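Local coordinates for protein Tv2483 (Treponema vincentii, PDB 6DET) that binds L-arginine with high selectivity as a solute-binding lipoprotein, probably delivering it to an ABC transporter, at residues A[35-40]-A[76-81]; A[114-119]-A[218-223]; A[124-129]-A[208-213]. All coordinates share one frame; numbering follows the deposited sequence. Where two conformers were deposited one is given.

From the N terminus, strand 37-42 is joined first: contact 1 pairs it in parallel with strand 76-81 and closes a loop that contains helix 61-73. Past strand 98-104 the chain reaches residues 114-119, where contact 2 opens; its partner, 218-223, comes 99 residues later. Inside that long loop lies contact 3, in which 124-129 meets 208-213, so contact 3 is nested in contact 2 while contact 1 precedes both in series. Contacts 1 and 2 tie together the lobe that holds both chain termini, and contact 3 belongs to the other lobe, its centre about 36 Å from that of contact 1. The neighbouring strands 120-129 and 215-223 run between the lobes.

Contact 1. Residues A[35-40]-A[76-81]; sequences KSALVI and HPIFYP
Ile-40 lies beside Phe-79, and its CD1 sits over one face of the ring, 4.2 Å from the centroid and 26° off the normal, a CH-pi contact. The same methyl reaches Pro-77 CB at 4.0 Å. Phe-79 CG stands anti to the carbonyl carbon (chi1 -66°), which brings the CD1-CE1 side of the ring against Ile-40. This is the tightly packed face of the pair. Five backbone hydrogen bonds join the two parallel strands, alternating from His-76 N to Ser-36 O through to Tyr-80 N to Ile-40 O; the shortest, Ile-40 N to Ile-78 O, measures 2.7 Å.

The other face, carrying Ala-37, Val-39, His-76 and Ile-78, is looser. Ile-78 CD1 bridges Ala-37 CB at 4.0 Å and Val-39 CG2 at 4.1 Å, and Val-39 CG1 rests against Tyr-80 CB. The rings of His-76 and Tyr-80 swing clear of strand 37-40, and both residues are exposed.

The pair belongs to the lobe that holds both chain termini. Helix 61-73 packs on the tight face, with Phe-66 against Leu-38 and Ile-40, and Ile-63 and Thr-67 against Phe-79; strand 98-104 continues the sheet beyond strand 37-42.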
# COMPACT_ATOMS: atom_id res chain seq x y z
N LYS A 35 -7.32 25.74 4.09
CA LYS A 35 -7.39 24.95 5.33
C LYS A 35 -6.02 24.78 5.96
O LYS A 35 -5.93 24.51 7.16
CB LYS A 35 -7.96 23.55 5.10
CG LYS A 35 -9.26 23.45 4.35
CD LYS A 35 -9.44 22.03 3.78
CE LYS A 35 -10.62 21.97 2.81
NZ LYS A 35 -10.96 20.60 2.35
N SER A 36 -4.97 24.92 5.16
CA SER A 36 -3.59 24.77 5.62
C SER A 36 -3.38 23.38 6.21
O SER A 36 -2.69 23.20 7.21
CB SER A 36 -3.21 25.86 6.63
OG SER A 36 -1.80 26.05 6.61
N ALA A 37 -4.01 22.40 5.58
CA ALA A 37 -3.87 21.03 6.05
C ALA A 37 -4.17 20.03 4.95
O ALA A 37 -5.03 20.27 4.10
CB ALA A 37 -4.82 20.78 7.21
N LEU A 38 -3.51 18.88 5.02
CA LEU A 38 -3.76 17.80 4.10
C LEU A 38 -4.10 16.58 4.94
O LEU A 38 -3.35 16.25 5.86
CB LEU A 38 -2.56 17.50 3.21
CG LEU A 38 -2.81 16.42 2.16
CD1 LEU A 38 -3.71 16.91 1.02
CD2 LEU A 38 -1.49 15.92 1.57
N VAL A 39 -5.26 15.98 4.66
CA VAL A 39 -5.72 14.81 5.41
C VAL A 39 -5.33 13.57 4.62
O VAL A 39 -5.83 13.34 3.51
CB VAL A 39 -7.23 14.87 5.67
CG1 VAL A 39 -7.70 13.61 6.39
CG2 VAL A 39 -7.59 16.12 6.48
N ILE A 40 -4.42 12.78 5.19
CA ILE A 40 -3.86 11.60 4.53
C ILE A 40 -4.49 10.39 5.21
O ILE A 40 -4.22 10.14 6.38
CB ILE A 40 -2.32 11.55 4.64
CG1 ILE A 40 -1.66 12.83 4.09
CG2 ILE A 40 -1.76 10.30 3.95
CD1 ILE A 40 -1.05 13.68 5.18
N HIS A 76 -0.35 21.61 7.34
CA HIS A 76 -0.23 20.62 8.40
C HIS A 76 -0.67 19.24 7.90
O HIS A 76 -1.76 19.12 7.32
CB HIS A 76 -1.08 21.03 9.61
CG HIS A 76 -0.95 20.10 10.78
ND1 HIS A 76 0.25 19.86 11.42
CD2 HIS A 76 -1.87 19.33 11.42
CE1 HIS A 76 0.06 19.00 12.40
NE2 HIS A 76 -1.22 18.66 12.42
N PRO A 77 0.14 18.19 8.08
CA PRO A 77 -0.29 16.85 7.68
C PRO A 77 -1.15 16.24 8.76
O PRO A 77 -0.78 16.29 9.93
CB PRO A 77 1.04 16.09 7.53
CG PRO A 77 1.92 16.73 8.56
CD PRO A 77 1.53 18.20 8.58
N ILE A 78 -2.28 15.67 8.38
CA ILE A 78 -3.16 14.97 9.31
C ILE A 78 -3.25 13.52 8.87
O ILE A 78 -3.84 13.21 7.82
CB ILE A 78 -4.55 15.60 9.40
CG1 ILE A 78 -4.46 17.04 9.92
CG2 ILE A 78 -5.47 14.76 10.32
CD1 ILE A 78 -5.74 17.79 9.74
N PHE A 79 -2.72 12.61 9.67
CA PHE A 79 -2.72 11.20 9.31
C PHE A 79 -3.96 10.61 9.96
O PHE A 79 -4.04 10.56 11.18
CB PHE A 79 -1.43 10.51 9.73
CG PHE A 79 -0.23 11.02 8.97
CD1 PHE A 79 -0.00 10.60 7.68
CD2 PHE A 79 0.62 11.95 9.53
CE1 PHE A 79 1.08 11.07 6.94
CE2 PHE A 79 1.71 12.45 8.80
CZ PHE A 79 1.94 11.99 7.51
N TYR A 80 -4.93 10.24 9.14
CA TYR A 80 -6.25 9.87 9.62
C TYR A 80 -6.43 8.37 9.43
O TYR A 80 -6.47 7.90 8.28
CB TYR A 80 -7.37 10.62 8.89
CG TYR A 80 -8.73 10.32 9.54
CD1 TYR A 80 -8.86 10.28 10.92
CD2 TYR A 80 -9.86 10.07 8.77
CE1 TYR A 80 -10.07 9.99 11.53
CE2 TYR A 80 -11.08 9.78 9.38
CZ TYR A 80 -11.18 9.75 10.76
OH TYR A 80 -12.37 9.47 11.38
N PRO A 81 -6.51 7.60 10.50
CA PRO A 81 -6.74 6.16 10.34
C PRO A 81 -8.12 5.89 9.76
O PRO A 81 -9.13 6.35 10.31
CB PRO A 81 -6.60 5.61 11.76
CG PRO A 81 -5.84 6.64 12.52
CD PRO A 81 -6.18 7.96 11.89

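Contact 2. Residues A[114-119]-A[218-223]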
# COMPACT_ATOMS: atom_id res chain seq x y z
N ARG A 114 -7.57 9.63 -9.15
CA ARG A 114 -6.42 10.29 -9.76
C ARG A 114 -5.20 9.88 -8.95
O ARG A 114 -5.15 10.10 -7.74
CB ARG A 114 -6.57 11.81 -9.76
CG ARG A 114 -5.36 12.54 -10.39
CD ARG A 114 -5.57 14.05 -10.45
NE ARG A 114 -6.68 14.41 -11.33
CZ ARG A 114 -6.57 14.69 -12.62
NH1 ARG A 114 -5.37 14.67 -13.21
NH2 ARG A 114 -7.66 14.99 -13.31
N MET A 115 -4.23 9.24 -9.60
CA MET A 115 -3.10 8.69 -8.87
C MET A 115 -1.82 9.44 -9.25
O MET A 115 -1.65 9.86 -10.40
CB MET A 115 -2.99 7.18 -9.14
CG MET A 115 -4.18 6.44 -8.51
SD MET A 115 -4.34 4.65 -8.81
CE MET A 115 -4.90 4.69 -10.49
N CYS A 116 -0.96 9.67 -8.27
CA CYS A 116 0.25 10.42 -8.56
C CYS A 116 1.32 9.47 -9.07
O CYS A 116 1.20 8.25 -8.97
CB CYS A 116 0.75 11.17 -7.33
SG CYS A 116 1.47 10.10 -6.08
N THR A 117 2.38 10.06 -9.63
CA THR A 117 3.42 9.28 -10.24
C THR A 117 3.91 8.22 -9.23
O THR A 117 4.11 8.54 -8.06
CB THR A 117 4.56 10.18 -10.70
OG1 THR A 117 5.51 9.38 -11.42
CG2 THR A 117 5.20 10.86 -9.53
N PRO A 118 4.04 6.97 -9.65
CA PRO A 118 4.38 5.90 -8.70
C PRO A 118 5.69 6.13 -7.97
O PRO A 118 6.66 6.66 -8.52
CB PRO A 118 4.46 4.66 -9.59
CG PRO A 118 3.50 4.94 -10.68
CD PRO A 118 3.53 6.43 -10.92
N TYR A 119 5.74 5.67 -6.71
CA TYR A 119 6.90 5.93 -5.87
C TYR A 119 7.61 4.66 -5.41
O TYR A 119 8.78 4.75 -4.99
CB TYR A 119 6.50 6.82 -4.67
CG TYR A 119 5.67 6.12 -3.57
CD1 TYR A 119 4.32 5.77 -3.79
CD2 TYR A 119 6.21 5.90 -2.31
CE1 TYR A 119 3.56 5.13 -2.79
CE2 TYR A 119 5.45 5.26 -1.30
CZ TYR A 119 4.14 4.89 -1.55
OH TYR A 119 3.40 4.27 -0.55
N TYR A 218 2.86 -1.17 -9.04
CA TYR A 218 3.38 0.07 -8.52
C TYR A 218 2.47 0.58 -7.41
O TYR A 218 1.25 0.37 -7.46
CB TYR A 218 3.45 1.16 -9.58
CG TYR A 218 4.16 0.68 -10.81
CD1 TYR A 218 5.54 0.62 -10.85
CD2 TYR A 218 3.45 0.28 -11.93
CE1 TYR A 218 6.20 0.17 -11.98
CE2 TYR A 218 4.09 -0.16 -13.07
CZ TYR A 218 5.47 -0.22 -13.09
OH TYR A 218 6.12 -0.66 -14.22
N TYR A 219 3.09 1.20 -6.42
CA TYR A 219 2.38 1.92 -5.37
C TYR A 219 2.28 3.38 -5.79
O TYR A 219 3.18 3.92 -6.45
CB TYR A 219 3.14 1.87 -4.05
CG TYR A 219 3.01 0.58 -3.22
CD1 TYR A 219 2.05 -0.37 -3.49
CD2 TYR A 219 3.81 0.42 -2.11
CE1 TYR A 219 1.90 -1.52 -2.64
CE2 TYR A 219 3.70 -0.69 -1.28
CZ TYR A 219 2.75 -1.64 -1.55
OH TYR A 219 2.61 -2.71 -0.68
N THR A 220 1.21 4.03 -5.35
CA THR A 220 0.95 5.44 -5.62
C THR A 220 0.30 6.05 -4.39
O THR A 220 0.09 5.38 -3.35
CB THR A 220 0.07 5.59 -6.88
OG1 THR A 220 -0.10 6.97 -7.22
CG2 THR A 220 -1.28 4.97 -6.67
N PHE A 221 -0.04 7.34 -4.50
CA PHE A 221 -0.93 8.01 -3.55
C PHE A 221 -2.17 8.42 -4.34
O PHE A 221 -2.05 8.99 -5.43
CB PHE A 221 -0.26 9.21 -2.91
CG PHE A 221 1.03 8.90 -2.25
CD1 PHE A 221 1.13 7.85 -1.32
CD2 PHE A 221 2.16 9.63 -2.55
CE1 PHE A 221 2.35 7.58 -0.74
CE2 PHE A 221 3.37 9.35 -1.95
CZ PHE A 221 3.45 8.32 -1.05
N ALA A 222 -3.35 8.08 -3.82
CA ALA A 222 -4.62 8.21 -4.54
C ALA A 222 -5.37 9.48 -4.11
O ALA A 222 -5.50 9.74 -2.91
CB ALA A 222 -5.51 6.99 -4.30
N PHE A 223 -5.91 10.20 -5.09
CA PHE A 223 -6.60 11.47 -4.89
C PHE A 223 -7.95 11.41 -5.58
O PHE A 223 -8.21 10.54 -6.42
CB PHE A 223 -5.79 12.64 -5.44
CG PHE A 223 -4.53 12.90 -4.69
CD1 PHE A 223 -3.43 12.08 -4.88
CD2 PHE A 223 -4.44 13.94 -3.79
CE1 PHE A 223 -2.27 12.29 -4.20
CE2 PHE A 223 -3.27 14.14 -3.08
CZ PHE A 223 -2.19 13.28 -3.29
O HOH W 1 0.66 4.54 -0.78
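Tyr-119 and Phe-221 form an offset stack where an antiparallel strand pair, Arg-114 with Phe-223 and Met-115 with Ala-222, gives way to the irregular segment 116-119. In this family 3 solute-binding protein, the neighbouring Tyr-219 lines the arginine pocket.

Tyr-119 CB leaves the backbone with CG between N and the carbonyl carbon (chi1 73°), turning the ring across the partner strand. CG faces Phe-221 CZ, and CD1 passes Tyr-219 O at 3.4 Å. CE1 is wedged between Tyr-219 CB and Phe-221 CE1. CD2 and CE2 lie against Phe-221 CZ, and Tyr-119 CZ comes 3.3 Å from Phe-221 CE1. The ring centroids of Tyr-119 and Phe-221 are 4.2 Å apart and their planes 30° from parallel. At the tip, OH takes a hydrogen from a water that also donates to Thr-220 O; Tyr-119 OH is also hydrogen-bonded to Asp-62 OD1. This buried hydroxyl is thus tied to both the strand backbone and helix 61-73.

Cys-116 meets Phe-221 through both backbone and sulfur. Cys-116 N donates to Phe-221 O; in the modelled conformer, SG may accept a weak bond from Phe-221 N at 3.5 Å, obliquely beside the ring. Met-115 crosses Thr-220 at about a right angle, its CB, CG and SD all near CG2. Tyr-219 turns away toward the bound arginine, with OH on Asp-193. Thr-220 swings OG1 opposite the backbone N (chi1 -175°) to donate to Cys-116 O, 2.5 Å from OG1, too short for the exact length to be trusted.

Contact 3. Residues A[124-129]-A[208-213]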
# COMPACT_ATOMS: atom_id res chain seq x y z
N LYS A 124 2.65 -8.81 -5.27
CA LYS A 124 1.88 -9.66 -4.38
C LYS A 124 2.53 -11.04 -4.39
O LYS A 124 2.81 -11.59 -5.45
CB LYS A 124 0.44 -9.74 -4.84
CG LYS A 124 -0.35 -8.49 -4.36
CD LYS A 124 -1.77 -8.46 -4.85
CE LYS A 124 -2.51 -7.24 -4.31
NZ LYS A 124 -1.66 -6.02 -4.19
N ILE A 125 2.72 -11.60 -3.20
CA ILE A 125 3.35 -12.88 -3.00
C ILE A 125 2.44 -13.74 -2.13
O ILE A 125 1.60 -13.24 -1.38
CB ILE A 125 4.74 -12.72 -2.36
CG1 ILE A 125 4.63 -11.98 -1.02
CG2 ILE A 125 5.65 -11.93 -3.30
CD1 ILE A 125 5.90 -11.91 -0.23
N VAL A 126 2.63 -15.06 -2.23
CA VAL A 126 1.83 -16.03 -1.48
C VAL A 126 2.71 -16.65 -0.41
O VAL A 126 3.82 -17.14 -0.71
CB VAL A 126 1.24 -17.10 -2.40
CG1 VAL A 126 0.48 -18.13 -1.56
CG2 VAL A 126 0.31 -16.45 -3.41
N VAL A 127 2.22 -16.64 0.82
CA VAL A 127 2.96 -17.11 1.98
C VAL A 127 2.23 -18.32 2.56
O VAL A 127 0.99 -18.31 2.65
CB VAL A 127 3.14 -16.00 3.04
CG1 VAL A 127 3.84 -16.53 4.30
CG2 VAL A 127 3.94 -14.81 2.45
N THR A 128 2.99 -19.35 2.91
CA THR A 128 2.46 -20.56 3.54
C THR A 128 3.27 -20.84 4.80
O THR A 128 4.24 -20.14 5.10
CB THR A 128 2.53 -21.77 2.60
OG1 THR A 128 3.90 -22.06 2.26
CG2 THR A 128 1.77 -21.51 1.33
N LEU A 129 2.86 -21.88 5.53
CA LEU A 129 3.69 -22.43 6.59
C LEU A 129 4.82 -23.25 5.99
O LEU A 129 4.61 -24.05 5.08
CB LEU A 129 2.85 -23.29 7.53
CG LEU A 129 1.68 -22.57 8.20
CD1 LEU A 129 0.77 -23.56 8.88
CD2 LEU A 129 2.19 -21.55 9.20
N SER A 208 6.91 -19.72 4.52
CA SER A 208 7.52 -19.99 3.23
C SER A 208 6.85 -19.11 2.18
O SER A 208 5.63 -18.92 2.20
CB SER A 208 7.38 -21.48 2.86
OG SER A 208 7.64 -21.69 1.48
N ILE A 209 7.64 -18.56 1.28
CA ILE A 209 7.12 -17.79 0.17
C ILE A 209 7.18 -18.64 -1.09
O ILE A 209 8.23 -19.19 -1.45
CB ILE A 209 7.91 -16.48 -0.03
CG1 ILE A 209 7.85 -15.60 1.21
CG2 ILE A 209 7.36 -15.71 -1.22
CD1 ILE A 209 8.89 -14.48 1.19
N ILE A 210 6.04 -18.75 -1.78
CA ILE A 210 6.03 -19.39 -3.08
C ILE A 210 6.86 -18.56 -4.05
O ILE A 210 6.66 -17.35 -4.20
CB ILE A 210 4.59 -19.56 -3.59
CG1 ILE A 210 3.76 -20.39 -2.60
CG2 ILE A 210 4.59 -20.21 -4.96
CD1 ILE A 210 4.33 -21.73 -2.27
N ASN A 211 7.78 -19.23 -4.77
CA ASN A 211 8.74 -18.54 -5.63
C ASN A 211 8.04 -17.58 -6.59
O ASN A 211 8.44 -16.41 -6.71
CB ASN A 211 9.56 -19.57 -6.39
CG ASN A 211 10.85 -19.00 -6.93
OD1 ASN A 211 11.85 -18.93 -6.23
ND2 ASN A 211 10.84 -18.60 -8.20
N GLU A 212 7.00 -18.04 -7.27
CA GLU A 212 6.33 -17.22 -8.27
C GLU A 212 5.42 -16.21 -7.59
O GLU A 212 4.52 -16.58 -6.83
CB GLU A 212 5.54 -18.10 -9.24
CG GLU A 212 5.02 -17.37 -10.45
CD GLU A 212 4.56 -18.32 -11.54
OE1 GLU A 212 4.17 -19.45 -11.21
OE2 GLU A 212 4.59 -17.92 -12.72
N ALA A 213 5.67 -14.92 -7.84
CA ALA A 213 4.76 -13.88 -7.40
C ALA A 213 3.52 -13.92 -8.29
O ALA A 213 3.56 -14.39 -9.43
CB ALA A 213 5.43 -12.52 -7.49
O HOH W 2 4.50 -15.80 -4.32
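Val-126 and Ile-210 lie side by side and point the same way, with CG1 of Val-126 4.1 Å from CG1 of Ile-210. Between their backbones, Ile-210 N donates to Val-126 O at 2.9 Å, with an N-H...O angle of 162°. Ile-209 instead joins Ile-125 and Val-127: its CG2 meets Ile-125 CB at 4.1 Å, and the side chains of Ile-209 and Val-127 cross at a slant, CG1 to CG2 4.2 Å. Ile-125 holds CG1 between its N and carbonyl carbon (chi1 58°), which sets CD1 close to both CG2 and CD1 of Ile-209. Towards Leu-129, Thr-128 and Ser-208 exchange two backbone bonds, Thr-128 N to Ser-208 O and Ser-208 N to Thr-128 O, and Thr-128 OG1 lies against Ser-208 CB.

Thr-128 with Ser-208 is a hydrogen-bonded antiparallel pair and Val-127 with Ile-209 a non-hydrogen-bonded one. Both lie in the lobe away from the chain termini of the two-lobed periplasmic-binding-protein fold. Nearer Lys-124 the backbones part, and a water fills in for direct pairing. It accepts from Val-126 N at 2.9 Å and donates to Ile-210 O and to Glu-212 O, the latter at 2.6 Å, bridging the strand to the turn. The chain then returns at Ala-213, whose CB touches Lys-124 O at 3.4 Å.

In the next shell, strand 189-193 pairs with the far edge of 124-129 through backbone bonds of Ile-125 to Val-192 and Val-127 to Ile-190. Leu-201 of helix 200-203 packs on Ile-125, Val-127 and Ile-209. Lys-124 NZ extends to salt bridges with Glu-217 and Asp-193, its side chain about 4 Å from the bound arginine.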